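Local coordinates for bluetongue virus COAT protein VP7 (Bluetongue virus, PDB 1BVP), which forms trimers that build the outer layer of the viral core on a VP3 scaffold and can bind the host cell surface, at residues Arg7-Met12 / Leu310-Thr315; Leu66-Ser71 / Met88-Val93; Gly127-Thr132 / Asp157-Ser162. One frame throughout, in Å; residues are numbered along the deposited sequence.

Interaction 1: Arg7-Met12 / Leu310-Thr315; sequences RALTVM and LLLLST
L9 and M12 face L312 and T315 across two helices that run the same way, their axes 10.3 Å apart at closest approach and inclined by only 17°; CA of L9 lies 6.8 Å from CA of L312. Leucine and methionine ends, and the short T315, fill the gap. With chi1 near -151°, L9 puts CG roughly opposite its backbone N, and CD1 then spans the gap, 3.7 Å from CD1 of L312, and the two leucine chains cross at about a right angle. The same CD1 methyl of L9 lies 3.7 Å from OG1 of T315. Helix 2-15 thus joins helix 304-323, from near the other end of the sequence, inside the helical domain of VP7. A8 and L312 also rest on A72 of helix 55-73, while L9 and L311 reach E108 of helix 103-116. One turn further on, M12 CB meets T315 CG2 at 3.8 Å. The M12 chain then bends at chi3 (-86°), folding CE back to 3.9 Å from the carbonyl O of L312. T315 keeps its polar side within its own helix: OG1 donates to L311 O at 3.2 Å, and that oxygen also accepts the backbone N-H of T315.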
loop_
_atom_site.group_PDB
_atom_site.type_symbol
_atom_site.label_atom_id
_atom_site.label_comp_id
_atom_site.label_asym_id
_atom_site.label_seq_id
_atom_site.Cartn_x
_atom_site.Cartn_y
_atom_site.Cartn_z
ATOM N N ARG A 7 7.944 16.694 20.304
ATOM C CA ARG A 7 8.701 16.334 21.507
ATOM C C ARG A 7 8.320 14.987 22.085
ATOM O O ARG A 7 9.212 14.164 22.389
ATOM C CB ARG A 7 8.606 17.403 22.578
ATOM C CG ARG A 7 9.344 18.637 22.152
ATOM C CD ARG A 7 9.217 19.729 23.172
ATOM N NE ARG A 7 9.843 20.947 22.669
ATOM C CZ ARG A 7 9.200 22.099 22.514
ATOM N NH1 ARG A 7 7.923 22.183 22.835
ATOM N NH2 ARG A 7 9.819 23.154 22.004
ATOM N N ALA A 8 7.020 14.742 22.234
ATOM C CA ALA A 8 6.563 13.451 22.784
ATOM C C ALA A 8 7.098 12.297 21.933
ATOM O O ALA A 8 7.653 11.312 22.447
ATOM C CB ALA A 8 5.095 13.416 22.842
ATOM N N LEU A 9 6.985 12.463 20.621
ATOM C CA LEU A 9 7.452 11.487 19.649
ATOM C C LEU A 9 8.957 11.238 19.774
ATOM O O LEU A 9 9.422 10.073 19.735
ATOM C CB LEU A 9 7.155 12.047 18.272
ATOM C CG LEU A 9 6.885 11.141 17.084
ATOM C CD1 LEU A 9 5.755 10.189 17.442
ATOM C CD2 LEU A 9 6.472 12.043 15.940
ATOM N N THR A 10 9.715 12.337 19.864
ATOM C CA THR A 10 11.169 12.290 20.027
ATOM C C THR A 10 11.564 11.515 21.275
ATOM O O THR A 10 12.406 10.615 21.217
ATOM C CB THR A 10 11.745 13.666 20.167
ATOM O OG1 THR A 10 11.559 14.380 18.949
ATOM C CG2 THR A 10 13.230 13.567 20.445
ATOM N N VAL A 11 10.932 11.844 22.398
ATOM C CA VAL A 11 11.224 11.164 23.656
ATOM C C VAL A 11 10.882 9.693 23.645
ATOM O O VAL A 11 11.659 8.860 24.159
ATOM C CB VAL A 11 10.495 11.813 24.812
ATOM C CG1 VAL A 11 10.744 11.047 26.062
ATOM C CG2 VAL A 11 10.917 13.277 24.931
ATOM N N MET A 12 9.708 9.361 23.092
ATOM C CA MET A 12 9.285 7.955 23.034
ATOM C C MET A 12 10.189 7.139 22.140
ATOM O O MET A 12 10.547 6.021 22.505
ATOM C CB MET A 12 7.857 7.799 22.570
ATOM C CG MET A 12 6.834 8.494 23.428
ATOM S SD MET A 12 5.177 7.897 22.943
ATOM C CE MET A 12 4.783 8.960 21.615
ATOM N N LEU A 310 -3.195 7.899 16.266
ATOM C CA LEU A 310 -2.769 6.612 15.744
ATOM C C LEU A 310 -1.261 6.565 15.713
ATOM O O LEU A 310 -0.681 5.585 16.195
ATOM C CB LEU A 310 -3.348 6.333 14.342
ATOM C CG LEU A 310 -4.865 6.096 14.378
ATOM C CD1 LEU A 310 -5.415 6.173 12.995
ATOM C CD2 LEU A 310 -5.194 4.779 15.045
ATOM N N LEU A 311 -0.620 7.599 15.160
ATOM C CA LEU A 311 0.846 7.625 15.095
ATOM C C LEU A 311 1.486 7.553 16.482
ATOM O O LEU A 311 2.371 6.729 16.739
ATOM C CB LEU A 311 1.326 8.877 14.388
ATOM C CG LEU A 311 0.882 8.869 12.940
ATOM C CD1 LEU A 311 1.488 10.066 12.256
ATOM C CD2 LEU A 311 1.328 7.567 12.268
ATOM N N LEU A 312 0.987 8.393 17.379
ATOM C CA LEU A 312 1.465 8.437 18.743
ATOM C C LEU A 312 1.262 7.071 19.453
ATOM O O LEU A 312 2.183 6.537 20.106
ATOM C CB LEU A 312 0.754 9.586 19.463
ATOM C CG LEU A 312 1.453 10.937 19.760
ATOM C CD1 LEU A 312 2.527 11.269 18.802
ATOM C CD2 LEU A 312 0.435 12.046 19.819
ATOM N N LEU A 313 0.092 6.463 19.277
ATOM C CA LEU A 313 -0.168 5.163 19.900
ATOM C C LEU A 313 0.710 4.060 19.319
ATOM O O LEU A 313 1.126 3.170 20.039
ATOM C CB LEU A 313 -1.615 4.783 19.724
ATOM C CG LEU A 313 -2.449 4.576 20.968
ATOM C CD1 LEU A 313 -3.735 3.946 20.485
ATOM C CD2 LEU A 313 -1.768 3.673 21.988
ATOM N N SER A 314 0.988 4.110 18.019
ATOM C CA SER A 314 1.834 3.114 17.368
ATOM C C SER A 314 3.238 3.148 17.964
ATOM O O SER A 314 3.828 2.102 18.278
ATOM C CB SER A 314 1.893 3.379 15.866
ATOM O OG SER A 314 2.565 2.303 15.243
ATOM N N THR A 315 3.773 4.356 18.127
ATOM C CA THR A 315 5.073 4.521 18.745
ATOM C C THR A 315 5.015 4.005 20.195
ATOM O O THR A 315 5.894 3.245 20.625
ATOM C CB THR A 315 5.489 5.987 18.729
ATOM O OG1 THR A 315 5.452 6.454 17.383
ATOM C CG2 THR A 315 6.918 6.160 19.252
#

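Interaction 2: Leu66-Ser71 / Met88-Val93; sequences LDMMLS and MATIGV
Within the helical domain, the long helix 55-73 packs against the short helix 90-94, the two joined by a mostly irregular connection, with 16 residues between 66-71 and 88-93. T90 is the residue that packs against the long helix, touching D67, M68 and S71. Its two branches divide the work. CG2 lies anti to the backbone N and leans on M68 CG at 3.8 Å, close also to the carbonyl O of D67; OG1 comes across the D67 side chain, 3.4 Å from its CB. That hydroxyl is hydrogen-bonded to H87 O, just ahead of the short helix, so its approach to D67 is packing. The buried carboxylate of D67 is instead gripped from elsewhere: OD1 by Y84 OH and H87 N, OD2 by Y40 OH and in a salt bridge with R46. This network ties the connection and helix 27-44 to helix 55-73, and the nearby arginine would be expected to favour the charged form of the acid. Towards the far end of the short helix, M68 stretches out beyond CG until CE lies 4.0 Å from V93 CG1, the two chains crossing at about a right angle. One turn along from D67, S71 OG sits 3.5 Å from T90 CB and donates to D67 O at 3.1 Å; the S71 backbone N reaches that oxygen from the opposite face of its carbonyl plane.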
loop_
_atom_site.group_PDB
_atom_site.type_symbol
_atom_site.label_atom_id
_atom_site.label_comp_id
_atom_site.label_asym_id
_atom_site.label_seq_id
_atom_site.Cartn_x
_atom_site.Cartn_y
_atom_site.Cartn_z
ATOM N N LEU A 66 3.622 7.088 28.483
ATOM C CA LEU A 66 2.167 7.101 28.452
ATOM C C LEU A 66 1.662 8.523 28.731
ATOM O O LEU A 66 0.815 9.051 28.004
ATOM C CB LEU A 66 1.621 6.124 29.477
ATOM C CG LEU A 66 0.101 5.914 29.558
ATOM C CD1 LEU A 66 -0.525 5.718 28.198
ATOM C CD2 LEU A 66 -0.154 4.689 30.422
ATOM N N ASP A 67 2.225 9.178 29.740
ATOM C CA ASP A 67 1.815 10.547 30.065
ATOM C C ASP A 67 2.026 11.484 28.905
ATOM O O ASP A 67 1.193 12.345 28.625
ATOM C CB ASP A 67 2.610 11.100 31.255
ATOM C CG ASP A 67 1.958 10.809 32.589
ATOM O OD1 ASP A 67 0.747 10.503 32.627
ATOM O OD2 ASP A 67 2.660 10.896 33.614
ATOM N N MET A 68 3.177 11.340 28.264
ATOM C CA MET A 68 3.544 12.187 27.148
ATOM C C MET A 68 2.678 11.954 25.936
ATOM O O MET A 68 2.300 12.911 25.259
ATOM C CB MET A 68 5.011 11.991 26.824
ATOM C CG MET A 68 5.915 12.556 27.900
ATOM S SD MET A 68 7.638 12.463 27.451
ATOM C CE MET A 68 8.247 13.664 28.591
ATOM N N MET A 69 2.353 10.689 25.664
ATOM C CA MET A 69 1.479 10.331 24.550
ATOM C C MET A 69 0.072 10.941 24.816
ATOM O O MET A 69 -0.433 11.707 24.006
ATOM C CB MET A 69 1.417 8.808 24.440
ATOM C CG MET A 69 0.567 8.228 23.294
ATOM S SD MET A 69 -1.163 7.950 23.764
ATOM C CE MET A 69 -2.034 8.699 22.427
ATOM N N LEU A 70 -0.494 10.724 26.004
ATOM C CA LEU A 70 -1.813 11.272 26.298
ATOM C C LEU A 70 -1.852 12.780 26.242
ATOM O O LEU A 70 -2.794 13.355 25.697
ATOM C CB LEU A 70 -2.352 10.768 27.641
ATOM C CG LEU A 70 -2.428 9.233 27.716
ATOM C CD1 LEU A 70 -2.732 8.757 29.103
ATOM C CD2 LEU A 70 -3.440 8.690 26.696
ATOM N N SER A 71 -0.824 13.441 26.751
ATOM C CA SER A 71 -0.822 14.911 26.721
ATOM C C SER A 71 -0.717 15.457 25.303
ATOM O O SER A 71 -1.406 16.407 24.947
ATOM C CB SER A 71 0.284 15.498 27.614
ATOM O OG SER A 71 0.023 15.155 28.972
ATOM N N MET A 88 -1.378 15.357 34.622
ATOM C CA MET A 88 -1.762 16.440 33.730
ATOM C C MET A 88 -0.676 17.502 33.527
ATOM O O MET A 88 -0.654 18.190 32.493
ATOM C CB MET A 88 -3.046 17.076 34.254
ATOM C CG MET A 88 -4.125 16.047 34.592
ATOM S SD MET A 88 -4.618 15.122 33.124
ATOM C CE MET A 88 -5.200 16.515 31.988
ATOM N N ALA A 89 0.236 17.626 34.492
ATOM C CA ALA A 89 1.327 18.599 34.377
ATOM C C ALA A 89 2.284 18.298 33.211
ATOM O O ALA A 89 3.103 19.157 32.850
ATOM C CB ALA A 89 2.117 18.641 35.662
ATOM N N THR A 90 2.197 17.086 32.645
ATOM C CA THR A 90 3.062 16.673 31.545
ATOM C C THR A 90 3.007 17.640 30.368
ATOM O O THR A 90 4.013 17.878 29.693
ATOM C CB THR A 90 2.744 15.267 31.114
ATOM O OG1 THR A 90 2.824 14.383 32.246
ATOM C CG2 THR A 90 3.718 14.802 30.084
ATOM N N ILE A 91 1.864 18.288 30.186
ATOM C CA ILE A 91 1.726 19.249 29.098
ATOM C C ILE A 91 2.757 20.376 29.260
ATOM O O ILE A 91 3.299 20.873 28.280
ATOM C CB ILE A 91 0.258 19.800 29.003
ATOM C CG1 ILE A 91 0.133 20.735 27.811
ATOM C CG2 ILE A 91 -0.157 20.536 30.265
ATOM C CD1 ILE A 91 0.269 20.018 26.492
ATOM N N GLY A 92 3.039 20.746 30.514
ATOM C CA GLY A 92 4.014 21.784 30.815
ATOM C C GLY A 92 5.409 21.285 30.477
ATOM O O GLY A 92 6.258 22.027 30.010
ATOM N N VAL A 93 5.660 20.018 30.737
ATOM C CA VAL A 93 6.936 19.445 30.390
ATOM C C VAL A 93 7.145 19.546 28.875
ATOM O O VAL A 93 8.154 20.049 28.397
ATOM C CB VAL A 93 6.957 17.971 30.749
ATOM C CG1 VAL A 93 8.234 17.350 30.248
ATOM C CG2 VAL A 93 6.745 17.791 32.270
#

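Interaction 3: Gly127-Thr132 / Asp157-Ser162; sequences GFFLET and DMIQVS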
loop_
_atom_site.group_PDB
_atom_site.type_symbol
_atom_site.label_atom_id
_atom_site.label_comp_id
_atom_site.label_asym_id
_atom_site.label_seq_id
_atom_site.Cartn_x
_atom_site.Cartn_y
_atom_site.Cartn_z
ATOM N N GLY A 127 -15.504 -0.201 -5.327
ATOM C CA GLY A 127 -16.156 -0.056 -6.611
ATOM C C GLY A 127 -16.988 1.207 -6.660
ATOM O O GLY A 127 -17.645 1.587 -5.666
ATOM N N PHE A 128 -16.979 1.853 -7.823
ATOM C CA PHE A 128 -17.730 3.080 -7.990
ATOM C C PHE A 128 -19.207 2.926 -7.631
ATOM O O PHE A 128 -19.837 3.860 -7.147
ATOM C CB PHE A 128 -17.573 3.592 -9.412
ATOM C CG PHE A 128 -18.174 4.945 -9.615
ATOM C CD1 PHE A 128 -19.511 5.086 -9.962
ATOM C CD2 PHE A 128 -17.415 6.081 -9.457
ATOM C CE1 PHE A 128 -20.072 6.334 -10.147
ATOM C CE2 PHE A 128 -17.976 7.342 -9.643
ATOM C CZ PHE A 128 -19.305 7.462 -9.991
ATOM N N PHE A 129 -19.758 1.739 -7.865
ATOM C CA PHE A 129 -21.172 1.456 -7.583
ATOM C C PHE A 129 -21.397 0.544 -6.413
ATOM O O PHE A 129 -22.392 -0.157 -6.364
ATOM C CB PHE A 129 -21.856 0.827 -8.790
ATOM C CG PHE A 129 -21.873 1.699 -9.992
ATOM C CD1 PHE A 129 -22.789 2.754 -10.085
ATOM C CD2 PHE A 129 -20.949 1.495 -11.022
ATOM C CE1 PHE A 129 -22.782 3.620 -11.208
ATOM C CE2 PHE A 129 -20.933 2.331 -12.132
ATOM C CZ PHE A 129 -21.852 3.406 -12.226
ATOM N N LEU A 130 -20.490 0.554 -5.456
ATOM C CA LEU A 130 -20.648 -0.289 -4.298
ATOM C C LEU A 130 -21.956 -0.027 -3.554
ATOM O O LEU A 130 -22.588 -0.948 -3.047
ATOM C CB LEU A 130 -19.483 -0.068 -3.347
ATOM C CG LEU A 130 -19.525 -0.961 -2.100
ATOM C CD1 LEU A 130 -18.832 -2.290 -2.387
ATOM C CD2 LEU A 130 -18.870 -0.244 -0.928
ATOM N N GLU A 131 -22.402 1.218 -3.510
ATOM C CA GLU A 131 -23.606 1.474 -2.746
ATOM C C GLU A 131 -24.872 1.567 -3.556
ATOM O O GLU A 131 -25.557 2.580 -3.538
ATOM C CB GLU A 131 -23.420 2.697 -1.866
ATOM C CG GLU A 131 -22.212 2.577 -0.962
ATOM C CD GLU A 131 -22.118 3.683 0.067
ATOM O OE1 GLU A 131 -22.494 4.839 -0.253
ATOM O OE2 GLU A 131 -21.664 3.372 1.198
ATOM N N THR A 132 -25.202 0.472 -4.227
ATOM C CA THR A 132 -26.398 0.368 -5.049
ATOM C C THR A 132 -27.313 -0.696 -4.434
ATOM O O THR A 132 -26.835 -1.731 -3.945
ATOM C CB THR A 132 -26.027 -0.044 -6.477
ATOM O OG1 THR A 132 -25.109 -1.156 -6.437
ATOM C CG2 THR A 132 -25.395 1.107 -7.202
ATOM N N ASP A 157 -18.555 -2.230 -9.958
ATOM C CA ASP A 157 -17.726 -1.352 -10.778
ATOM C C ASP A 157 -18.123 -1.387 -12.231
ATOM O O ASP A 157 -17.345 -0.961 -13.096
ATOM C CB ASP A 157 -16.274 -1.837 -10.712
ATOM C CG ASP A 157 -16.083 -3.249 -11.279
ATOM O OD1 ASP A 157 -17.085 -3.990 -11.450
ATOM O OD2 ASP A 157 -14.910 -3.623 -11.539
ATOM N N MET A 158 -19.361 -1.782 -12.500
ATOM C CA MET A 158 -19.756 -1.980 -13.882
ATOM C C MET A 158 -21.178 -1.647 -14.288
ATOM O O MET A 158 -22.125 -1.801 -13.501
ATOM C CB MET A 158 -19.541 -3.459 -14.140
ATOM C CG MET A 158 -19.373 -3.813 -15.533
ATOM S SD MET A 158 -17.772 -4.513 -15.704
ATOM C CE MET A 158 -17.394 -3.645 -17.063
ATOM N N ILE A 159 -21.322 -1.179 -15.525
ATOM C CA ILE A 159 -22.645 -0.937 -16.093
ATOM C C ILE A 159 -22.641 -1.554 -17.497
ATOM O O ILE A 159 -21.564 -1.795 -18.098
ATOM C CB ILE A 159 -23.040 0.560 -16.212
ATOM C CG1 ILE A 159 -22.296 1.230 -17.355
ATOM C CG2 ILE A 159 -22.873 1.281 -14.895
ATOM C CD1 ILE A 159 -23.030 2.418 -17.885
ATOM N N GLN A 160 -23.837 -1.869 -17.993
ATOM C CA GLN A 160 -24.007 -2.419 -19.356
ATOM C C GLN A 160 -25.153 -1.637 -19.939
ATOM O O GLN A 160 -26.017 -1.144 -19.193
ATOM C CB GLN A 160 -24.314 -3.916 -19.380
ATOM C CG GLN A 160 -25.520 -4.301 -18.563
ATOM C CD GLN A 160 -25.572 -5.783 -18.272
ATOM O OE1 GLN A 160 -24.634 -6.518 -18.548
ATOM N NE2 GLN A 160 -26.667 -6.226 -17.688
ATOM N N VAL A 161 -25.063 -1.406 -21.242
ATOM C CA VAL A 161 -26.063 -0.646 -21.975
ATOM C C VAL A 161 -26.588 -1.534 -23.107
ATOM O O VAL A 161 -25.781 -2.175 -23.822
ATOM C CB VAL A 161 -25.422 0.617 -22.632
ATOM C CG1 VAL A 161 -26.471 1.584 -23.075
ATOM C CG2 VAL A 161 -24.475 1.273 -21.701
ATOM N N SER A 162 -27.922 -1.610 -23.219
ATOM C CA SER A 162 -28.602 -2.369 -24.289
ATOM C C SER A 162 -29.015 -1.332 -25.330
ATOM O O SER A 162 -29.649 -0.322 -24.994
ATOM C CB SER A 162 -29.890 -3.022 -23.787
ATOM O OG SER A 162 -29.676 -3.924 -22.730
#
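F129 lays its ring against the start of strand 158-163, where CE2 and CZ lie 3.5 and 3.6 Å from the CG2 methyl of I159. The two side chains cross at a slant, and the methyl approaches the ring obliquely. A chi1 of -62° sets CG of F129 anti to its carbonyl carbon and sends the ring towards the strand. Its CD2 atom reaches the backbone there: M158 N is 3.9 Å away, also in an oblique position, whereas D157 C lies at the ring edge, near its plane. On one face the F129 ring is covered by its own neighbour, F128, whose CD1 stands 3.6 Å above the plane, over the ring centre. F128 itself leads away from the strand start, into edge-to-face contact with Y250 and onto V247 of strand 241-252. These residues belong to the beta-sandwich domain of VP7, of jelly-roll type, in which strand 158-163 pairs with strands 149-155 and 241-252. The loop carrying the two phenylalanines is shaped by a type I beta turn from G127 to L130, closed by L130 N donating to G127 O at 3.0 Å. Beside this turn, G127 CA lies a loose 4.5 Å from D157 CB. Just beyond, T132 OG1 donates to F129 O over 2.9 Å, at a C=O...donor angle of 165°. The loop lies at a subunit boundary: T132 OG1 and L130 O both hydrogen-bond R189 of a neighbouring subunit.

In the fold
Interactions 1 and 2 share one helical domain, their centres 12 Å apart, and they touch: M68 SD packs on V11 CG1, and M69 CG approaches L312 O. Helix 55-73 is therefore common ground, meeting both helices of interaction 1 as well as the short helix of interaction 2. Interaction 3 stands apart in the beta domain, its centre about 43 and 50 Å from the other two centres. Both helical contacts are buried, but interaction 1 relies on apolar contacts of leucine, methionine and threonine, whereas interaction 2 borders a buried, well-satisfied carboxylate. Interaction 3 is only partly buried; it sets an aromatic loop against a strand, beside bonds to another subunit.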